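Local atomic coordinates of L-glyceraldehyde 3-phosphate reductase (Clostridium beijerinckii, PDB entry 6HG6), a protein that binds NADPH in a TIM barrel and, as an aldo-keto reductase linked to furfural detoxification, probably reduces aldehydes with that cofactor. Residues H34-N39 with K46-T51; R79-D84 with M127-V132; E173-A178 with C187-N192; G207-A212 with V286-E291. One frame throughout, in Å; residues are numbered along the deposited sequence.

Contact 1 of 4, residues H34-N39 with K46-T51; sequences HNFGSN and KELCFT. With EDO (1,2-ethanediol), chain F; EDO (1,2-ethanediol), chain E.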
# COMPACT_ATOMS: atom_id res chain seq x y z
N HIS A 34 0.71 0.23 10.90
CA HIS A 34 1.28 0.47 12.23
C HIS A 34 1.24 1.95 12.61
O HIS A 34 1.24 2.80 11.70
CB HIS A 34 2.73 -0.05 12.26
CG HIS A 34 2.79 -1.54 12.12
ND1 HIS A 34 3.66 -2.19 11.26
CD2 HIS A 34 2.02 -2.51 12.68
CE1 HIS A 34 3.48 -3.50 11.37
NE2 HIS A 34 2.45 -3.71 12.20
N ASN A 35 1.18 2.19 13.91
CA ASN A 35 1.30 3.49 14.62
C ASN A 35 -0.01 4.28 14.59
O ASN A 35 0.03 5.45 14.95
CB ASN A 35 2.49 4.29 14.06
CG ASN A 35 3.76 3.48 14.11
OD1 ASN A 35 4.09 2.95 15.15
ND2 ASN A 35 4.43 3.30 12.99
N PHE A 36 -1.15 3.66 14.26
CA PHE A 36 -2.48 4.33 14.26
C PHE A 36 -3.49 3.58 15.12
O PHE A 36 -4.71 3.81 14.96
CB PHE A 36 -2.98 4.48 12.82
CG PHE A 36 -2.22 5.59 12.14
CD1 PHE A 36 -0.95 5.36 11.63
CD2 PHE A 36 -2.79 6.83 11.98
CE1 PHE A 36 -0.24 6.38 11.01
CE2 PHE A 36 -2.08 7.85 11.37
CZ PHE A 36 -0.80 7.63 10.92
N GLY A 37 -3.00 2.72 16.00
CA GLY A 37 -3.85 1.85 16.82
C GLY A 37 -4.27 2.48 18.13
O GLY A 37 -4.06 3.69 18.40
N SER A 38 -4.86 1.64 18.96
CA SER A 38 -5.45 2.03 20.26
C SER A 38 -4.43 2.73 21.14
O SER A 38 -4.84 3.58 21.94
CB SER A 38 -5.98 0.81 20.94
OG SER A 38 -6.85 0.11 20.13
N ASN A 39 -3.17 2.28 21.08
CA ASN A 39 -2.07 2.75 21.96
C ASN A 39 -1.31 3.94 21.35
O ASN A 39 -0.45 4.46 22.05
CB ASN A 39 -1.07 1.63 22.23
CG ASN A 39 -1.66 0.56 23.12
OD1 ASN A 39 -2.17 0.87 24.19
ND2 ASN A 39 -1.61 -0.68 22.65
N LYS A 46 -2.06 12.57 13.75
CA LYS A 46 -2.45 13.77 12.96
C LYS A 46 -1.24 14.32 12.23
O LYS A 46 -1.36 14.55 11.03
CB LYS A 46 -3.03 14.89 13.81
CG LYS A 46 -4.50 14.76 14.13
CD LYS A 46 -4.95 15.66 15.25
CE LYS A 46 -4.53 17.10 15.10
NZ LYS A 46 -4.70 17.85 16.37
N GLU A 47 -0.13 14.51 12.94
CA GLU A 47 1.09 15.11 12.35
C GLU A 47 1.60 14.21 11.24
O GLU A 47 2.09 14.75 10.22
CB GLU A 47 2.15 15.40 13.41
CG GLU A 47 1.75 16.55 14.27
CD GLU A 47 1.48 17.85 13.51
OE1 GLU A 47 2.29 18.17 12.62
OE2 GLU A 47 0.45 18.52 13.81
N LEU A 48 1.48 12.90 11.37
CA LEU A 48 1.97 11.99 10.31
C LEU A 48 1.11 12.19 9.05
O LEU A 48 1.67 12.32 7.95
CB LEU A 48 1.92 10.53 10.75
CG LEU A 48 2.99 10.10 11.74
CD1 LEU A 48 2.75 8.65 12.18
CD2 LEU A 48 4.35 10.25 11.13
N CYS A 49 -0.20 12.26 9.22
CA CYS A 49 -1.14 12.45 8.08
C CYS A 49 -0.91 13.81 7.43
O CYS A 49 -0.85 13.85 6.22
CB CYS A 49 -2.58 12.30 8.53
SG CYS A 49 -2.96 10.57 8.93
N PHE A 50 -0.82 14.86 8.22
CA PHE A 50 -0.60 16.23 7.75
C PHE A 50 0.73 16.27 7.00
O PHE A 50 0.80 16.90 5.92
CB PHE A 50 -0.59 17.22 8.91
CG PHE A 50 -1.89 17.30 9.69
CD1 PHE A 50 -3.10 16.91 9.14
CD2 PHE A 50 -1.89 17.94 10.93
CE1 PHE A 50 -4.28 16.99 9.87
CE2 PHE A 50 -3.07 18.06 11.64
CZ PHE A 50 -4.26 17.62 11.10
N THR A 51 1.78 15.68 7.56
CA THR A 51 3.10 15.66 6.89
C THR A 51 2.97 14.94 5.55
O THR A 51 3.46 15.48 4.56
CB THR A 51 4.18 15.00 7.77
OG1 THR A 51 4.20 15.75 8.98
CG2 THR A 51 5.52 15.02 7.09
C1 EDO F . -0.51 0.77 16.81
O1 EDO F . -0.43 2.02 17.37
C2 EDO F . 0.76 0.30 16.25
O2 EDO F . 0.51 -0.58 15.18
C1 EDO E . -6.07 8.19 20.20
O1 EDO E . -7.20 8.72 19.54
C2 EDO E . -6.22 6.76 20.57
O2 EDO E . -5.48 5.85 19.77
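The ring of Phe36 reaches from the loop after strand 28-31 to helix 42-54 and meets two consecutive side chains there, Leu48 and Cys49. The atoms at its far end, CE1, CZ and CE2, do the touching. Leu48 CD1 sits 3.9 Å from Phe36 CZ and equally close to CE1, so the methyl straddles one ring bond, while Leu48 CB backs up the same CZ. On the neighbouring ring position the thiol takes over, with Cys49 SG 3.8 Å from Phe36 CE2. This is a sulfur-aromatic contact of oblique geometry: the sulfur lies 5.0 Å from the centroid of the Phe36 ring, 69° off the ring normal. The leucine and phenylalanine side chains also run at a slant to each other, and both partners approach the ring obliquely.

Phe36 is directed by a first torsion that sets CG anti to its own carbonyl carbon (chi1 -75°), and its bond from CA does not aim straight at the helix; the length of the ring closes the gap. Behind the contact, Phe36 also packs on Ala73 of helix 72-85, and Leu48 on Pro302 and Ile305 of helix 302-308. The loop itself carries a 1,2-ethanediol, probably from the crystallisation liquor, which accepts a weak hydrogen bond from Gly37 N at 3.0 Å to its O1.

The preceding residue, Asn35, touches the bound NADPH. The arrangement thus belongs to the first beta-alpha unit of a TIM barrel, where apolar side chains pack a loop that reaches the cofactor against the helix that follows it.

Contact 2 of 4, residues R79-D84 with M127-V132; sequences RILRDD and MGLEYV. With EDO (1,2-ethanediol), chain G.
Apolar contact dominates between Leu81, on helix 72-85, and the turn that leads from helix 113-127 into strand 132-137. One methyl does most of the work: Leu81 CD1 lies 4.1 Å from Leu129 CD2, with the two side chains crossing at about a right angle. The same methyl rests 3.7 Å from the backbone oxygen Met127 O, so it fits against the end of the helix as well as against the leucine beyond it. Met127 sends its own side chain elsewhere, onto Ile94 and Thr96 of strand 93-98.

Backbone geometry shapes the receiving surface. Gly128, with phi 67°, is the C-prime residue of a Schellman motif that ends helix 113-127 and turns the chain toward the next strand of the TIM barrel; beyond it the end of the Leu129 side chain comes near helix 72-85 and also touches Ile94.

Polar interactions lie at the margins. Within the helix, Arg79 NE and Asp83 OD2 form a long salt bridge of 3.8 Å, and Arg79 also makes a cation-pi contact with Tyr42. Past the turn, Glu130 N gives a weak hydrogen bond of 3.3 Å to O1 of a 1,2-ethanediol, whose carbon C2 lies against Leu129 CD2.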
# COMPACT_ATOMS: atom_id res chain seq x y z
N ARG A 79 -11.47 10.12 12.93
CA ARG A 79 -11.37 11.31 13.77
C ARG A 79 -10.50 12.36 13.08
O ARG A 79 -10.81 13.56 13.17
CB ARG A 79 -10.83 10.96 15.15
CG ARG A 79 -10.85 12.13 16.11
CD ARG A 79 -10.30 11.64 17.46
NE ARG A 79 -10.12 12.74 18.37
CZ ARG A 79 -9.40 12.67 19.49
NH1 ARG A 79 -8.77 11.54 19.81
NH2 ARG A 79 -9.28 13.74 20.26
N ILE A 80 -9.41 11.96 12.44
CA ILE A 80 -8.54 12.94 11.76
C ILE A 80 -9.33 13.58 10.59
O ILE A 80 -9.22 14.83 10.39
CB ILE A 80 -7.26 12.21 11.32
CG1 ILE A 80 -6.44 11.80 12.55
CG2 ILE A 80 -6.46 13.12 10.37
CD1 ILE A 80 -5.39 10.79 12.25
N LEU A 81 -10.11 12.78 9.90
CA LEU A 81 -10.99 13.28 8.81
C LEU A 81 -11.99 14.28 9.38
O LEU A 81 -11.98 15.45 8.94
CB LEU A 81 -11.72 12.13 8.12
CG LEU A 81 -10.85 11.33 7.19
CD1 LEU A 81 -11.52 10.00 6.89
CD2 LEU A 81 -10.56 12.12 5.92
N ARG A 82 -12.70 13.90 10.42
CA ARG A 82 -13.74 14.76 11.02
C ARG A 82 -13.10 16.08 11.48
O ARG A 82 -13.71 17.14 11.30
CB ARG A 82 -14.39 13.95 12.15
CG ARG A 82 -15.45 14.63 12.99
CD ARG A 82 -16.31 13.60 13.72
NE ARG A 82 -15.61 12.45 14.31
CZ ARG A 82 -15.57 11.18 13.82
NH1 ARG A 82 -14.87 10.26 14.45
NH2 ARG A 82 -16.23 10.82 12.72
N ASP A 83 -11.94 16.02 12.12
CA ASP A 83 -11.37 17.20 12.79
C ASP A 83 -10.64 18.11 11.80
O ASP A 83 -10.62 19.32 12.05
CB ASP A 83 -10.38 16.76 13.86
CG ASP A 83 -11.01 16.14 15.10
OD1 ASP A 83 -12.28 16.10 15.16
OD2 ASP A 83 -10.21 15.72 16.03
N ASP A 84 -10.03 17.57 10.75
CA ASP A 84 -9.13 18.40 9.92
C ASP A 84 -9.10 18.00 8.45
O ASP A 84 -8.90 18.91 7.64
CB ASP A 84 -7.70 18.28 10.46
CG ASP A 84 -7.49 19.06 11.75
OD1 ASP A 84 -7.43 20.35 11.69
OD2 ASP A 84 -7.45 18.37 12.84
N MET A 127 -14.81 5.11 9.76
CA MET A 127 -14.09 6.23 9.10
C MET A 127 -15.00 7.44 8.87
O MET A 127 -14.48 8.53 8.55
CB MET A 127 -13.46 5.80 7.78
CG MET A 127 -12.32 4.81 8.04
SD MET A 127 -11.32 4.54 6.57
CE MET A 127 -12.28 3.30 5.72
N GLY A 128 -16.32 7.30 9.06
CA GLY A 128 -17.27 8.39 8.83
C GLY A 128 -17.35 8.76 7.35
O GLY A 128 -17.53 9.94 7.07
N LEU A 129 -17.22 7.79 6.44
CA LEU A 129 -17.21 8.05 4.98
C LEU A 129 -18.48 7.52 4.34
O LEU A 129 -19.09 6.53 4.85
CB LEU A 129 -16.02 7.35 4.32
CG LEU A 129 -14.62 7.88 4.64
CD1 LEU A 129 -13.54 6.97 4.08
CD2 LEU A 129 -14.47 9.31 4.19
N GLU A 130 -18.84 8.13 3.23
CA GLU A 130 -19.93 7.66 2.35
C GLU A 130 -19.40 6.52 1.47
O GLU A 130 -20.15 5.60 1.16
CB GLU A 130 -20.45 8.83 1.51
CG GLU A 130 -21.82 8.60 0.94
CD GLU A 130 -22.96 8.51 1.95
OE1 GLU A 130 -22.83 9.13 3.05
OE2 GLU A 130 -23.96 7.78 1.64
N TYR A 131 -18.13 6.59 1.10
CA TYR A 131 -17.49 5.57 0.27
C TYR A 131 -16.00 5.63 0.47
O TYR A 131 -15.49 6.66 0.85
CB TYR A 131 -17.81 5.75 -1.21
CG TYR A 131 -17.46 7.09 -1.78
CD1 TYR A 131 -16.21 7.37 -2.27
CD2 TYR A 131 -18.42 8.09 -1.86
CE1 TYR A 131 -15.90 8.61 -2.78
CE2 TYR A 131 -18.11 9.34 -2.37
CZ TYR A 131 -16.83 9.61 -2.82
OH TYR A 131 -16.53 10.83 -3.36
N VAL A 132 -15.37 4.52 0.20
CA VAL A 132 -13.90 4.48 0.06
C VAL A 132 -13.57 4.60 -1.45
O VAL A 132 -14.40 4.24 -2.32
CB VAL A 132 -13.27 3.22 0.66
CG1 VAL A 132 -13.39 3.24 2.17
CG2 VAL A 132 -13.82 1.93 0.04
C1 EDO G . -17.41 12.35 3.77
O1 EDO G . -17.73 11.23 2.95
C2 EDO G . -15.96 12.64 3.84
O2 EDO G . -15.52 13.11 5.10

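Contact 3 of 4, residues E173-A178 with C187-N192; sequences ETMEKA and CPFVIN
Met175 of helix 172-184 lies across the side-chain amide of Asn192 on strand 189-195, joining the helix to the second strand of a beta-alpha-beta crossover in the TIM barrel. The two side chains cross at about a right angle, and the amide meets two successive atoms of the thioether chain. Met175 CG is 3.3 Å from Asn192 OD1, whereas Met175 SD stands 3.5 Å from Asn192 ND2. Oxygen thus faces the methylene and nitrogen faces the sulfur.

Phe189, the first residue of strand 189-195, adds the apolar part. Met175 CG lies at the edge of its ring, near the ring plane and 4.4 Å from Phe189 CZ. The same methylene therefore serves both strand residues.

The first torsion places this carbon: CG stands anti to the backbone N (chi1 -167°). The bend at the second torsion then sets SD beside the amide nitrogen, and the one at the third turns the terminal methyl. Asn192 and Phe189 both direct their bonds from CA toward the helix.

A second shell surrounds these groups. Asn192 ND2 gives a weak hydrogen bond to Gly218 O on the next strand, which may help set the amide's rotation. Leu208 of helix 208-214 packs against both Met175 and Asn192, while Ile167 of strand 162-168 lies against both Phe189 and Asn192. Farther back on the helix, Ala178 turns toward the strand and packs on Met150 of helix 146-158. At the helix surface, Lys177 NZ and Glu173 OE1 form a long salt bridge of 3.6 Å.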
# COMPACT_ATOMS: atom_id res chain seq x y z
N GLU A 173 -2.00 -16.00 -11.73
CA GLU A 173 -3.08 -16.84 -12.30
C GLU A 173 -4.43 -16.39 -11.72
O GLU A 173 -5.39 -16.17 -12.49
CB GLU A 173 -2.79 -18.30 -12.02
CG GLU A 173 -3.90 -19.21 -12.52
CD GLU A 173 -3.52 -20.69 -12.56
OE1 GLU A 173 -4.46 -21.52 -12.68
OE2 GLU A 173 -2.29 -20.99 -12.49
N THR A 174 -4.50 -16.20 -10.42
CA THR A 174 -5.77 -15.84 -9.76
C THR A 174 -6.14 -14.38 -10.08
O THR A 174 -7.37 -14.11 -10.19
CB THR A 174 -5.76 -16.17 -8.27
OG1 THR A 174 -5.20 -17.47 -8.08
CG2 THR A 174 -7.17 -16.13 -7.72
N MET A 175 -5.17 -13.49 -10.19
CA MET A 175 -5.43 -12.10 -10.61
C MET A 175 -6.12 -12.12 -11.97
O MET A 175 -7.01 -11.27 -12.16
CB MET A 175 -4.16 -11.25 -10.73
CG MET A 175 -4.45 -9.78 -10.86
SD MET A 175 -3.46 -8.99 -12.15
CE MET A 175 -4.26 -9.55 -13.65
N GLU A 176 -5.64 -12.94 -12.91
CA GLU A 176 -6.23 -13.06 -14.28
C GLU A 176 -7.70 -13.47 -14.16
O GLU A 176 -8.54 -12.90 -14.86
CB GLU A 176 -5.47 -14.07 -15.12
CG GLU A 176 -4.16 -13.49 -15.64
CD GLU A 176 -3.24 -14.48 -16.36
OE1 GLU A 176 -2.19 -14.03 -16.78
OE2 GLU A 176 -3.57 -15.68 -16.46
N LYS A 177 -7.98 -14.46 -13.34
CA LYS A 177 -9.37 -14.94 -13.16
C LYS A 177 -10.23 -13.82 -12.57
O LYS A 177 -11.37 -13.64 -13.03
CB LYS A 177 -9.37 -16.19 -12.29
CG LYS A 177 -8.71 -17.37 -12.98
CD LYS A 177 -8.76 -18.60 -12.16
CE LYS A 177 -7.98 -19.71 -12.83
NZ LYS A 177 -7.93 -20.87 -11.93
N ALA A 178 -9.72 -13.10 -11.57
CA ALA A 178 -10.45 -12.00 -10.91
C ALA A 178 -10.73 -10.92 -11.95
O ALA A 178 -11.89 -10.43 -12.00
CB ALA A 178 -9.64 -11.44 -9.77
N CYS A 187 -17.20 -4.00 -13.45
CA CYS A 187 -16.78 -3.40 -12.19
C CYS A 187 -15.38 -2.85 -12.35
O CYS A 187 -14.46 -3.62 -12.65
CB CYS A 187 -16.78 -4.43 -11.08
SG CYS A 187 -16.36 -3.71 -9.48
N PRO A 188 -15.19 -1.53 -12.15
CA PRO A 188 -13.84 -0.95 -12.18
C PRO A 188 -12.91 -1.70 -11.23
O PRO A 188 -13.18 -1.80 -10.06
CB PRO A 188 -14.03 0.49 -11.71
CG PRO A 188 -15.50 0.80 -12.04
CD PRO A 188 -16.23 -0.52 -11.91
N PHE A 189 -11.80 -2.18 -11.76
CA PHE A 189 -10.81 -2.98 -11.02
C PHE A 189 -9.46 -2.45 -11.51
O PHE A 189 -9.18 -2.63 -12.69
CB PHE A 189 -11.01 -4.47 -11.30
CG PHE A 189 -9.83 -5.30 -10.85
CD1 PHE A 189 -9.17 -5.01 -9.68
CD2 PHE A 189 -9.37 -6.35 -11.61
CE1 PHE A 189 -8.02 -5.72 -9.31
CE2 PHE A 189 -8.26 -7.10 -11.22
CZ PHE A 189 -7.57 -6.77 -10.08
N VAL A 190 -8.71 -1.78 -10.67
CA VAL A 190 -7.54 -1.06 -11.22
C VAL A 190 -6.26 -1.36 -10.47
O VAL A 190 -5.20 -0.84 -10.95
CB VAL A 190 -7.82 0.46 -11.23
CG1 VAL A 190 -9.02 0.82 -12.10
CG2 VAL A 190 -7.95 0.99 -9.82
N ILE A 191 -6.29 -2.07 -9.36
CA ILE A 191 -5.09 -2.09 -8.49
C ILE A 191 -4.91 -3.43 -7.77
O ILE A 191 -5.87 -3.97 -7.21
CB ILE A 191 -5.13 -0.91 -7.49
CG1 ILE A 191 -3.80 -0.66 -6.76
CG2 ILE A 191 -6.26 -1.08 -6.49
CD1 ILE A 191 -2.68 -0.28 -7.66
N ASN A 192 -3.67 -3.89 -7.76
CA ASN A 192 -3.20 -5.02 -6.94
C ASN A 192 -2.30 -4.46 -5.84
O ASN A 192 -1.44 -3.62 -6.16
CB ASN A 192 -2.36 -5.98 -7.75
CG ASN A 192 -3.17 -6.70 -8.78
OD1 ASN A 192 -3.74 -7.72 -8.44
ND2 ASN A 192 -3.16 -6.19 -10.02

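Contact 4 of 4, residues G207-A212 with V286-E291; sequences GLKRAA and VLKDSE. With EDO (1,2-ethanediol), chain H.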
# COMPACT_ATOMS: atom_id res chain seq x y z
N GLY A 207 3.87 -14.74 -11.00
CA GLY A 207 3.17 -14.19 -12.17
C GLY A 207 2.46 -12.88 -11.93
O GLY A 207 2.00 -12.33 -12.93
N LEU A 208 2.41 -12.36 -10.71
CA LEU A 208 1.58 -11.16 -10.41
C LEU A 208 2.13 -9.95 -11.15
O LEU A 208 1.31 -9.21 -11.80
CB LEU A 208 1.44 -10.95 -8.91
CG LEU A 208 0.49 -9.84 -8.46
CD1 LEU A 208 1.13 -8.47 -8.66
CD2 LEU A 208 -0.87 -9.92 -9.18
N LYS A 209 3.42 -9.68 -11.05
CA LYS A 209 3.96 -8.44 -11.67
C LYS A 209 3.72 -8.44 -13.18
O LYS A 209 3.22 -7.40 -13.69
CB LYS A 209 5.42 -8.27 -11.31
CG LYS A 209 5.99 -6.88 -11.53
CD LYS A 209 7.45 -6.84 -11.09
CE LYS A 209 8.11 -5.51 -11.39
NZ LYS A 209 9.58 -5.53 -11.27
N ARG A 210 3.96 -9.56 -13.85
CA ARG A 210 3.74 -9.69 -15.30
C ARG A 210 2.24 -9.67 -15.64
O ARG A 210 1.91 -9.03 -16.63
CB ARG A 210 4.42 -10.97 -15.81
CG ARG A 210 4.14 -11.30 -17.28
CD ARG A 210 4.96 -12.53 -17.62
NE ARG A 210 4.51 -13.32 -18.77
CZ ARG A 210 5.18 -13.55 -19.92
NH1 ARG A 210 6.37 -13.03 -20.17
NH2 ARG A 210 4.63 -14.33 -20.84
N ALA A 211 1.38 -10.37 -14.90
CA ALA A 211 -0.08 -10.41 -15.19
C ALA A 211 -0.65 -9.00 -15.02
O ALA A 211 -1.47 -8.62 -15.84
CB ALA A 211 -0.80 -11.41 -14.31
N ALA A 212 -0.24 -8.25 -14.00
CA ALA A 212 -0.76 -6.89 -13.74
C ALA A 212 -0.41 -6.03 -14.96
O ALA A 212 -1.31 -5.41 -15.54
CB ALA A 212 -0.23 -6.32 -12.47
N VAL A 286 11.89 -0.57 -5.69
CA VAL A 286 10.53 -1.11 -5.88
C VAL A 286 9.82 -0.37 -7.03
O VAL A 286 8.97 -0.99 -7.68
CB VAL A 286 9.77 -1.04 -4.55
CG1 VAL A 286 8.32 -1.10 -4.74
CG2 VAL A 286 10.26 -2.13 -3.62
N LEU A 287 10.12 0.90 -7.23
CA LEU A 287 9.49 1.77 -8.27
C LEU A 287 10.24 1.74 -9.61
O LEU A 287 9.86 2.50 -10.52
CB LEU A 287 9.45 3.22 -7.77
CG LEU A 287 8.43 3.50 -6.66
CD1 LEU A 287 8.67 4.89 -6.10
CD2 LEU A 287 6.99 3.34 -7.13
N LYS A 288 11.29 0.97 -9.75
CA LYS A 288 12.15 1.11 -10.95
C LYS A 288 11.37 0.78 -12.23
O LYS A 288 11.73 1.33 -13.29
CB LYS A 288 13.42 0.27 -10.81
CG LYS A 288 13.28 -1.24 -10.91
CD LYS A 288 14.59 -1.89 -10.51
CE LYS A 288 14.74 -3.34 -10.88
NZ LYS A 288 13.51 -4.13 -10.83
N ASP A 289 10.51 -0.21 -12.18
CA ASP A 289 9.71 -0.70 -13.33
C ASP A 289 8.35 0.01 -13.37
O ASP A 289 7.68 0.13 -12.35
CB ASP A 289 9.56 -2.22 -13.28
CG ASP A 289 10.90 -2.95 -13.32
OD1 ASP A 289 11.78 -2.59 -14.15
OD2 ASP A 289 11.09 -3.82 -12.47
N SER A 290 7.94 0.44 -14.55
CA SER A 290 6.68 1.23 -14.72
C SER A 290 5.46 0.48 -14.23
O SER A 290 4.48 1.17 -13.83
CB SER A 290 6.52 1.64 -16.19
OG SER A 290 6.37 0.48 -16.99
N GLU A 291 5.45 -0.86 -14.24
CA GLU A 291 4.23 -1.60 -13.84
C GLU A 291 4.01 -1.48 -12.33
O GLU A 291 2.92 -1.78 -11.86
CB GLU A 291 4.22 -3.06 -14.28
CG GLU A 291 5.40 -3.89 -13.78
CD GLU A 291 6.60 -3.92 -14.69
OE1 GLU A 291 6.96 -2.86 -15.34
OE2 GLU A 291 7.20 -5.04 -14.77
C1 EDO H . 5.90 -14.69 -14.78
O1 EDO H . 4.69 -15.03 -15.47
C2 EDO H . 6.12 -15.53 -13.58
O2 EDO H . 6.50 -14.77 -12.44
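A salt-bridge network ties helix 208-214 of the TIM barrel to the loop that leads from helix 278-286 into strand 294-297, and Lys209, Asp289 and Lys288 are its members. Lys209 NZ donates a hydrogen bond of 2.6 Å to Asp289 OD2, which carries the salt bridge across the contact. Lys288 NZ reaches the same oxygen, Asp289 OD2, at 2.9 Å from within the loop. The two ammonium groups divide the oxygen between them: that of Lys209 arrives on the anti side, that of Lys288 on the syn side, and they come from opposite faces of the carboxylate plane. With both lysines gripping one oxygen, the aspartate would be expected to favour its charged form.

The lysine that spans the gap is fully stretched. Its CG stands anti to the backbone N (chi1 -163°) and every later torsion is extended, carrying the ammonium group from the helix to the loop. There it also hydrogen-bonds to Tyr196 OH, while the lysine's aliphatic part packs on Ile219 and Val292.

Glu291 lies across that stretched chain at about a right angle and meets its carbons. Its carboxylate remains beyond salt-bridge distance of the ammonium group, with 4.3 Å between Lys209 NZ and Glu291 OE2. The closest approach of this pair is instead from Lys209 CE to Glu291 OE2, 3.5 Å.

How the contacts relate
The four contacts form two touching pairs around one barrel. Contacts 1 and 2, with centres 14 Å apart, meet where helix 42-54 packs on helix 72-85: Phe50 CZ lies 3.6 Å from Asp84 CB. Contacts 3 and 4 also have centres 14 Å apart, and Met175 SD approaches Ala212 CA to 3.8 Å. Contact 1 lies across the chain's centre from both contact 3 and contact 4, about 30 Å and 29 Å away between centres. Toward the cofactor, contact 1 contributes Asn35 to the NADPH pocket, the side chain of Asn192 in contact 3 is about 10 Å from NADPH, and contact 4 lies away from the NADPH-binding residues.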